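Long-range contacts in sugar ABC transporter (Sugar-binding protein) (Bacillus halodurans, PDB 4YO7), which binds myo-inositol and probably serves as the extracytoplasmic solute-binding component of an ABC transporter for it or a related polyol: residues 142-147 against 304-309; 214-219 against 244-249; 261-266 against 279-284. All coordinates share one frame; numbering follows the deposited sequence.

Interaction 1 of 3, residues 142-147 against 304-309; sequences ATAFVG and VEDAMI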
loop_
_atom_site.group_PDB
_atom_site.type_symbol
_atom_site.label_atom_id
_atom_site.label_comp_id
_atom_site.label_asym_id
_atom_site.label_seq_id
_atom_site.Cartn_x
_atom_site.Cartn_y
_atom_site.Cartn_z
ATOM N N ALA A 142 15.562 3.558 -10.458
ATOM C CA ALA A 142 15.536 4.598 -9.454
ATOM C C ALA A 142 16.744 4.455 -8.542
ATOM O O ALA A 142 17.474 3.487 -8.632
ATOM C CB ALA A 142 14.239 4.539 -8.642
ATOM N N THR A 143 16.969 5.427 -7.665
ATOM C CA THR A 143 18.148 5.383 -6.793
ATOM C C THR A 143 17.957 4.381 -5.658
ATOM O O THR A 143 18.890 3.708 -5.254
ATOM C CB THR A 143 18.451 6.750 -6.213
ATOM O OG1 THR A 143 18.428 7.689 -7.281
ATOM C CG2 THR A 143 19.816 6.780 -5.531
ATOM N N ALA A 144 16.732 4.283 -5.163
ATOM C CA ALA A 144 16.387 3.276 -4.160
ATOM C C ALA A 144 14.887 3.125 -4.080
ATOM O O ALA A 144 14.159 4.033 -4.455
ATOM C CB ALA A 144 16.962 3.653 -2.774
ATOM N N PHE A 145 14.463 1.963 -3.583
ATOM C CA PHE A 145 13.056 1.669 -3.285
ATOM C C PHE A 145 12.915 1.396 -1.798
ATOM O O PHE A 145 13.710 0.633 -1.229
ATOM C CB PHE A 145 12.537 0.449 -4.071
ATOM C CG PHE A 145 11.117 0.091 -3.740
ATOM C CD1 PHE A 145 10.078 0.882 -4.203
ATOM C CD2 PHE A 145 10.818 -0.999 -2.935
ATOM C CE1 PHE A 145 8.773 0.590 -3.877
ATOM C CE2 PHE A 145 9.484 -1.315 -2.632
ATOM C CZ PHE A 145 8.468 -0.518 -3.101
ATOM N N VAL A 146 11.917 2.030 -1.194
ATOM C CA VAL A 146 11.552 1.815 0.208
ATOM C C VAL A 146 10.095 1.389 0.257
ATOM O O VAL A 146 9.213 2.151 -0.115
ATOM C CB VAL A 146 11.756 3.087 1.062
ATOM C CG1 VAL A 146 11.344 2.824 2.485
ATOM C CG2 VAL A 146 13.216 3.515 1.009
ATOM N N GLY A 147 9.853 0.159 0.680
ATOM C CA GLY A 147 8.501 -0.368 0.693
ATOM C C GLY A 147 8.483 -1.822 1.076
ATOM O O GLY A 147 9.394 -2.302 1.714
ATOM N N VAL A 304 23.058 5.040 -1.557
ATOM C CA VAL A 304 22.011 4.468 -0.731
ATOM C C VAL A 304 21.622 3.096 -1.262
ATOM O O VAL A 304 22.127 2.627 -2.277
ATOM C CB VAL A 304 20.778 5.409 -0.673
ATOM C CG1 VAL A 304 21.161 6.712 0.003
ATOM C CG2 VAL A 304 20.235 5.666 -2.041
ATOM N N GLU A 305 20.742 2.435 -0.544
ATOM C CA GLU A 305 20.273 1.141 -0.972
ATOM C C GLU A 305 18.807 0.987 -0.618
ATOM O O GLU A 305 18.251 1.770 0.167
ATOM C CB GLU A 305 21.103 0.042 -0.321
ATOM C CG GLU A 305 21.045 0.070 1.184
ATOM C CD GLU A 305 21.986 -0.942 1.818
ATOM O OE1 GLU A 305 23.170 -0.976 1.420
ATOM O OE2 GLU A 305 21.541 -1.704 2.708
ATOM N N ASP A 306 18.197 -0.022 -1.211
ATOM C CA ASP A 306 16.785 -0.324 -0.942
ATOM C C ASP A 306 16.535 -0.655 0.522
ATOM O O ASP A 306 17.406 -1.178 1.221
ATOM C CB ASP A 306 16.316 -1.503 -1.759
ATOM C CG ASP A 306 16.370 -1.268 -3.261
ATOM O OD1 ASP A 306 16.538 -0.121 -3.714
ATOM O OD2 ASP A 306 16.196 -2.267 -3.987
ATOM N N ALA A 307 15.313 -0.409 0.967
ATOM C CA ALA A 307 14.852 -0.887 2.257
ATOM C C ALA A 307 13.537 -1.619 2.068
ATOM O O ALA A 307 12.517 -1.001 1.817
ATOM C CB ALA A 307 14.698 0.260 3.206
HETATM N N MSE A 308 13.588 -2.943 2.160
HETATM C CA MSE A 308 12.406 -3.790 2.036
HETATM C C MSE A 308 11.937 -4.162 3.417
HETATM O O MSE A 308 12.602 -4.922 4.115
HETATM C CB MSE A 308 12.703 -5.067 1.264
HETATM C CG MSE A 308 13.224 -4.886 -0.105
HETATM SE SE MSE A 308 11.968 -3.862 -1.185
HETATM C CE MSE A 308 10.351 -4.751 -0.840
ATOM N N ILE A 309 10.795 -3.627 3.812
ATOM C CA ILE A 309 10.284 -3.855 5.145
ATOM C C ILE A 309 9.264 -4.991 5.086
ATOM O O ILE A 309 8.386 -4.983 4.223
ATOM C CB ILE A 309 9.646 -2.572 5.705
ATOM C CG1 ILE A 309 10.665 -1.423 5.616
ATOM C CG2 ILE A 309 9.163 -2.811 7.133
ATOM C CD1 ILE A 309 10.117 -0.043 5.959
#
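Phe145, Val146 and Gly147 run parallel to Asp306, Ala307 and Met308 as neighbouring strands, the end-to-end directions of the touching parts differing by 12° and the pairs Val146-Ala307 and Gly147-Met308 forming parallel bridges. Three backbone bonds alternate between the two segments: Ala307 N to Phe145 O at 2.9 Å, Gly147 N to Ala307 O, and Ile309 N to Gly147 O at 2.8 Å. Where the ladder begins, a side chain takes the place that a backbone carbonyl would hold in a continued ladder: Asp306 OD1 accepts the Phe145 N-H at 2.9 Å, met from well above the carboxylate plane. The Asp306 carboxyl carbon lies anti to its own carbonyl carbon (chi1 -63°), which swings OD1 back toward Phe145.

On one face of the strands Val146 CG2 rests against Ala307 CB. The other carries a Met-aromatic contact in which the selenium of Met308, a selenomethionine, approaches the Phe145 ring at its edge, in the ring plane, with SE 3.5 Å from CD2. Bends at chi2 and chi3 fold the Met308 chain back, and its CE reaches Gly147 O. At the start of both segments, Val304 CG2 meets both Thr143 CG2, at 3.7 Å, and Ala144 CB.

Strand 307-308 thereby closes one border of the six-stranded parallel sheet, and strand 144-147 is bonded in turn to strand 129-132, with Ile131 pairing to Ala144 and Val146. Helix 284-299 covers the Val146-Ala307 face through Ser291 and Thr290.

Interaction 2 of 3, residues 214-219 against 244-249; sequences EGMRLM and ILALEA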
loop_
_atom_site.group_PDB
_atom_site.type_symbol
_atom_site.label_atom_id
_atom_site.label_comp_id
_atom_site.label_asym_id
_atom_site.label_seq_id
_atom_site.Cartn_x
_atom_site.Cartn_y
_atom_site.Cartn_z
ATOM N N GLU A 214 -16.718 1.983 -2.143
ATOM C CA GLU A 214 -16.797 1.097 -3.316
ATOM C C GLU A 214 -16.813 -0.377 -2.892
ATOM O O GLU A 214 -17.497 -1.207 -3.502
ATOM C CB GLU A 214 -15.636 1.330 -4.304
ATOM C CG GLU A 214 -15.810 2.482 -5.272
ATOM C CD GLU A 214 -17.077 2.350 -6.097
ATOM O OE1 GLU A 214 -17.145 1.474 -6.988
ATOM O OE2 GLU A 214 -18.021 3.101 -5.822
ATOM N N GLY A 215 -16.040 -0.720 -1.860
ATOM C CA GLY A 215 -16.086 -2.056 -1.299
ATOM C C GLY A 215 -17.484 -2.420 -0.819
ATOM O O GLY A 215 -17.937 -3.540 -1.027
HETATM N N MSE A 216 -18.173 -1.466 -0.202
HETATM C CA MSE A 216 -19.537 -1.725 0.265
HETATM C C MSE A 216 -20.467 -1.999 -0.926
HETATM O O MSE A 216 -21.272 -2.932 -0.881
HETATM C CB MSE A 216 -20.068 -0.568 1.097
HETATM C CG MSE A 216 -21.422 -0.869 1.655
HETATM SE SE MSE A 216 -21.953 0.643 2.776
HETATM C CE MSE A 216 -22.468 1.852 1.320
ATOM N N ARG A 217 -20.332 -1.202 -1.990
ATOM C CA ARG A 217 -21.209 -1.311 -3.146
ATOM C C ARG A 217 -20.948 -2.614 -3.857
ATOM O O ARG A 217 -21.878 -3.325 -4.203
ATOM C CB ARG A 217 -21.030 -0.130 -4.109
ATOM C CG ARG A 217 -21.924 -0.218 -5.344
ATOM C CD ARG A 217 -21.924 1.078 -6.154
ATOM N NE ARG A 217 -20.634 1.312 -6.806
ATOM C CZ ARG A 217 -20.325 0.936 -8.047
ATOM N NH1 ARG A 217 -21.215 0.312 -8.815
ATOM N NH2 ARG A 217 -19.118 1.196 -8.530
ATOM N N LEU A 218 -19.678 -2.966 -4.025
ATOM C CA LEU A 218 -19.332 -4.197 -4.683
ATOM C C LEU A 218 -19.874 -5.384 -3.898
ATOM O O LEU A 218 -20.475 -6.292 -4.468
ATOM C CB LEU A 218 -17.816 -4.303 -4.861
ATOM C CG LEU A 218 -17.275 -5.574 -5.511
ATOM C CD1 LEU A 218 -17.996 -5.851 -6.844
ATOM C CD2 LEU A 218 -15.746 -5.476 -5.684
HETATM N N MSE A 219 -19.659 -5.393 -2.582
HETATM C CA MSE A 219 -20.183 -6.478 -1.754
HETATM C C MSE A 219 -21.706 -6.597 -1.888
HETATM O O MSE A 219 -22.241 -7.705 -1.969
HETATM C CB MSE A 219 -19.825 -6.276 -0.298
HETATM C CG MSE A 219 -20.167 -7.433 0.598
HETATM SE SE MSE A 219 -18.955 -8.911 0.317
HETATM C CE MSE A 219 -20.209 -10.179 -0.383
ATOM N N ILE A 244 -17.552 -5.517 5.031
ATOM C CA ILE A 244 -18.103 -5.789 6.354
ATOM C C ILE A 244 -19.393 -5.005 6.577
ATOM O O ILE A 244 -20.374 -5.557 7.073
ATOM C CB ILE A 244 -17.052 -5.458 7.461
ATOM C CG1 ILE A 244 -15.991 -6.560 7.493
ATOM C CG2 ILE A 244 -17.710 -5.286 8.838
ATOM C CD1 ILE A 244 -14.716 -6.206 8.200
ATOM N N LEU A 245 -19.401 -3.725 6.207
ATOM C CA LEU A 245 -20.610 -2.918 6.344
ATOM C C LEU A 245 -21.769 -3.531 5.573
ATOM O O LEU A 245 -22.916 -3.540 6.044
ATOM C CB LEU A 245 -20.369 -1.494 5.861
ATOM C CG LEU A 245 -19.440 -0.625 6.704
ATOM C CD1 LEU A 245 -19.094 0.659 5.982
ATOM C CD2 LEU A 245 -20.086 -0.326 8.036
ATOM N N ALA A 246 -21.489 -4.037 4.378
ATOM C CA ALA A 246 -22.545 -4.627 3.578
ATOM C C ALA A 246 -23.012 -5.955 4.169
ATOM O O ALA A 246 -24.211 -6.242 4.193
ATOM C CB ALA A 246 -22.084 -4.815 2.149
ATOM N N LEU A 247 -22.068 -6.772 4.614
ATOM C CA LEU A 247 -22.399 -8.067 5.197
ATOM C C LEU A 247 -23.192 -7.844 6.483
ATOM O O LEU A 247 -24.198 -8.512 6.718
ATOM C CB LEU A 247 -21.135 -8.883 5.469
ATOM C CG LEU A 247 -20.406 -9.439 4.231
ATOM C CD1 LEU A 247 -18.944 -9.738 4.551
ATOM C CD2 LEU A 247 -21.178 -10.668 3.725
ATOM N N GLU A 248 -22.766 -6.883 7.294
ATOM C CA GLU A 248 -23.472 -6.582 8.552
ATOM C C GLU A 248 -24.912 -6.231 8.303
ATOM O O GLU A 248 -25.800 -6.614 9.071
ATOM C CB GLU A 248 -22.831 -5.411 9.291
ATOM C CG GLU A 248 -21.779 -5.802 10.274
ATOM C CD GLU A 248 -21.202 -4.597 10.996
ATOM O OE1 GLU A 248 -21.229 -3.487 10.418
ATOM O OE2 GLU A 248 -20.733 -4.762 12.137
ATOM N N ALA A 249 -25.137 -5.485 7.228
ATOM C CA ALA A 249 -26.456 -4.956 6.919
ATOM C C ALA A 249 -27.496 -6.031 6.629
ATOM O O ALA A 249 -28.691 -5.794 6.826
ATOM C CB ALA A 249 -26.369 -4.008 5.744
#
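Ala246 CB is the centre of this helix-helix contact, touched by two selenomethionines one turn apart on helix 212-224. Met219 comes closest, its CB and CG both 3.6 Å from that methyl. Met216 CG approaches the same methyl at 4.0 Å, and Met216 O lies 3.7 Å from it, so the alanine sits against the backbone of the facing helix as well as its side chains. Beyond this centre the two long side chains diverge. Met216 carries its SE to Leu245 CB, 4.1 Å away, the two side chains crossing obliquely, while Met219 CG turns to Leu247 CG on the other flank of Ala246. The side-chain contacts are all apolar.

Position on the helix, not the first torsion, explains the divergence. Both residues have CG anti to the backbone N (chi1 -176° in Met216), which sets each CG against the Ala246 methyl, but Met216 stands on the flank of Leu245 and Met219 on that of Leu247. In Met216 chi2 is extended too and the bend comes late, at chi3, carrying SE out to Leu245 CB; the earlier bend of Met219 at chi2 (73°) redirects its SE without moving CG. The short methyl permits a near approach of the backbones: the segment axes pass 8.1 Å apart at 44° between their N-to-C directions, and the closest CA pair is Met216 with Ala246.

On the same segment Arg217 NH2 forms a salt bridge to Glu214 OE1, though at 2.5 Å the separation is suspiciously short.

Both helices lie on the four-stranded parallel sheet of their lobe. Met219 packs on Met174 of strand 169-175 and on Ile229 in a loop, and Leu247 on Val258 of strand 257-259, close to Leu253 and Val256 of a magnesium site.

Interaction 3 of 3, residues 261-266 against 279-284; sequences IDATPA and TVFQDA. With INS (1,2,3,4,5,6-hexahydroxy-cyclohexane), chain F.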
loop_
_atom_site.group_PDB
_atom_site.type_symbol
_atom_site.label_atom_id
_atom_site.label_comp_id
_atom_site.label_asym_id
_atom_site.label_seq_id
_atom_site.Cartn_x
_atom_site.Cartn_y
_atom_site.Cartn_z
ATOM N N ILE A 261 -5.579 -6.123 3.952
ATOM C CA ILE A 261 -4.135 -5.881 4.046
ATOM C C ILE A 261 -3.940 -4.427 4.426
ATOM O O ILE A 261 -4.636 -3.572 3.888
ATOM C CB ILE A 261 -3.388 -6.200 2.695
ATOM C CG1 ILE A 261 -3.422 -7.721 2.440
ATOM C CG2 ILE A 261 -1.938 -5.677 2.695
ATOM C CD1 ILE A 261 -3.004 -8.151 1.052
ATOM N N ASP A 262 -3.017 -4.224 5.372
ATOM C CA ASP A 262 -2.431 -2.948 5.826
ATOM C C ASP A 262 -2.309 -2.945 7.355
ATOM O O ASP A 262 -1.353 -2.422 7.897
ATOM C CB ASP A 262 -3.233 -1.707 5.415
ATOM C CG ASP A 262 -3.021 -1.286 3.953
ATOM O OD1 ASP A 262 -3.898 -0.559 3.451
ATOM O OD2 ASP A 262 -2.009 -1.675 3.313
ATOM N N ALA A 263 -3.314 -3.500 8.034
ATOM C CA ALA A 263 -3.442 -3.435 9.495
ATOM C C ALA A 263 -3.485 -1.981 9.966
ATOM O O ALA A 263 -2.790 -1.587 10.914
ATOM C CB ALA A 263 -2.313 -4.188 10.191
ATOM N N THR A 264 -4.319 -1.188 9.307
ATOM C CA THR A 264 -4.569 0.172 9.770
ATOM C C THR A 264 -5.278 0.146 11.123
ATOM O O THR A 264 -5.852 -0.868 11.524
ATOM C CB THR A 264 -5.453 0.970 8.812
ATOM O OG1 THR A 264 -6.706 0.293 8.673
ATOM C CG2 THR A 264 -4.793 1.141 7.453
ATOM N N PRO A 265 -5.243 1.275 11.837
ATOM C CA PRO A 265 -5.995 1.281 13.089
ATOM C C PRO A 265 -7.480 0.955 12.921
ATOM O O PRO A 265 -8.034 0.262 13.777
ATOM C CB PRO A 265 -5.783 2.710 13.593
ATOM C CG PRO A 265 -4.399 3.040 13.148
ATOM C CD PRO A 265 -4.315 2.419 11.752
ATOM N N ALA A 266 -8.107 1.441 11.851
ATOM C CA ALA A 266 -9.500 1.110 11.572
ATOM C C ALA A 266 -9.675 -0.399 11.437
ATOM O O ALA A 266 -10.642 -0.950 11.919
ATOM C CB ALA A 266 -9.980 1.809 10.309
ATOM N N THR A 279 -5.772 -9.652 8.699
ATOM C CA THR A 279 -5.158 -8.604 7.920
ATOM C C THR A 279 -3.663 -8.820 7.952
ATOM O O THR A 279 -3.177 -9.828 8.467
ATOM C CB THR A 279 -5.581 -7.173 8.400
ATOM O OG1 THR A 279 -5.015 -6.182 7.531
ATOM C CG2 THR A 279 -5.160 -6.867 9.813
ATOM N N VAL A 280 -2.944 -7.907 7.320
ATOM C CA VAL A 280 -1.515 -8.031 7.162
ATOM C C VAL A 280 -0.888 -6.661 7.374
ATOM O O VAL A 280 -1.166 -5.726 6.635
ATOM C CB VAL A 280 -1.135 -8.576 5.774
ATOM C CG1 VAL A 280 0.386 -8.753 5.670
ATOM C CG2 VAL A 280 -1.851 -9.897 5.485
ATOM N N PHE A 281 -0.037 -6.554 8.403
ATOM C CA PHE A 281 0.593 -5.285 8.733
ATOM C C PHE A 281 1.558 -4.829 7.661
ATOM O O PHE A 281 2.472 -5.561 7.288
ATOM C CB PHE A 281 1.312 -5.415 10.081
ATOM C CG PHE A 281 2.127 -4.204 10.480
ATOM C CD1 PHE A 281 1.510 -3.039 10.904
ATOM C CD2 PHE A 281 3.522 -4.258 10.483
ATOM C CE1 PHE A 281 2.270 -1.937 11.284
ATOM C CE2 PHE A 281 4.272 -3.166 10.870
ATOM C CZ PHE A 281 3.646 -2.015 11.273
ATOM N N GLN A 282 1.322 -3.601 7.178
ATOM C CA GLN A 282 2.250 -2.868 6.335
ATOM C C GLN A 282 2.713 -1.662 7.150
ATOM O O GLN A 282 1.911 -0.914 7.698
ATOM C CB GLN A 282 1.606 -2.421 5.012
ATOM C CG GLN A 282 2.659 -1.977 4.017
ATOM C CD GLN A 282 2.183 -1.437 2.701
ATOM O OE1 GLN A 282 3.012 -1.088 1.869
ATOM N NE2 GLN A 282 0.884 -1.322 2.502
ATOM N N ASP A 283 4.017 -1.493 7.225
ATOM C CA ASP A 283 4.613 -0.542 8.155
ATOM C C ASP A 283 4.684 0.848 7.538
ATOM O O ASP A 283 5.713 1.234 6.967
ATOM C CB ASP A 283 5.995 -1.038 8.543
ATOM C CG ASP A 283 6.630 -0.231 9.669
ATOM O OD1 ASP A 283 6.012 0.709 10.204
ATOM O OD2 ASP A 283 7.773 -0.570 10.035
ATOM N N ALA A 284 3.589 1.597 7.674
ATOM C CA ALA A 284 3.516 2.949 7.140
ATOM C C ALA A 284 4.587 3.859 7.745
ATOM O O ALA A 284 5.247 4.630 7.015
ATOM C CB ALA A 284 2.124 3.546 7.380
HETATM C C1 INS F . -2.344 2.398 -1.481
HETATM C C2 INS F . -3.320 2.241 -0.320
HETATM C C3 INS F . -3.346 0.774 0.106
HETATM C C4 INS F . -1.956 0.293 0.537
HETATM C C5 INS F . -0.966 0.501 -0.628
HETATM C C6 INS F . -0.953 1.964 -1.050
HETATM O O1 INS F . -2.271 3.788 -1.902
HETATM O O2 INS F . -2.846 3.046 0.758
HETATM O O3 INS F . -4.294 0.680 1.211
HETATM O O4 INS F . -1.996 -1.113 0.824
HETATM O O5 INS F . 0.351 0.156 -0.166
HETATM O O6 INS F . -0.046 2.091 -2.213
#
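Asp262 and Gln282 meet through backbone and side chain together, and both grip the bound myo-inositol. In the backbone, Asp262 N donates to Val280 O at 2.7 Å, and Gln282 N returns a bond to Asp262 O that is nearly straight at the hydrogen (176°), though it arrives from above the carbonyl plane. Together they bridge Asp262 to Phe281, a single bridge.

Among side-chain polar contacts, the Asp262 carboxylate accepts one ligand hydroxyl on each oxygen, O3 on OD1 and O4 on OD2, both at 2.6 Å. Beside it lies the Gln282 amide, its plane turned 29° from the carboxylate. From a chain extended throughout (chi1 -166°), NE2 reaches ligand O5 at 3.1 Å and makes a weak bond to Asp262 OD2; Gln287 binds its OE1, which fixes which way the amide faces. Thr279 OG1, itself bonded to Asp237, accepts the Ala263 N-H at 3.2 Å. A valine in place of Thr279 would probably cost the Ala263 N-H this acceptor and Asp237 OD1 a hydroxyl partner, leaving the turn after Asp262 less fixed.

Two apolar contacts accompany these bonds. Ala263 CB presses on Phe281 CA at 3.4 Å and sits at the edge of the Phe281 ring, while Ile261 and Val280 lie side by side, Ile261 CG1 against Val280 CG2, 4.1 Å apart.

Strand 279-281 pairs with strand 312-314, Phe281 bonding to Glu312. Helix 150-164 meets Ile261 and Val280 through Ser153 and Gln157, and Phe58 of helix 57-70 touches Asp262 and Gln282 at the pocket.

Overall arrangement
Interaction 1 joins the two strands at one border of the six-stranded sheet, whereas interaction 2 packs two helices beside the four-stranded sheet; their centres are about 36 Å apart, on opposite sides of the chain's centre. Interaction 3 lies between, its centre about 20 Å from each, and holds part of the inositol pocket. This is the two-lobed plan of periplasmic binding proteins, with ligand held between lobes. Along the chain, interactions 2 and 3 follow in series inside the long loop closed by interaction 1. Interaction 3 also touches interaction 1, Ile309 CG2 lying 3.9 Å from Asp283 CB, so the pocket segment 279-284 abuts the edge-strand segment 304-309.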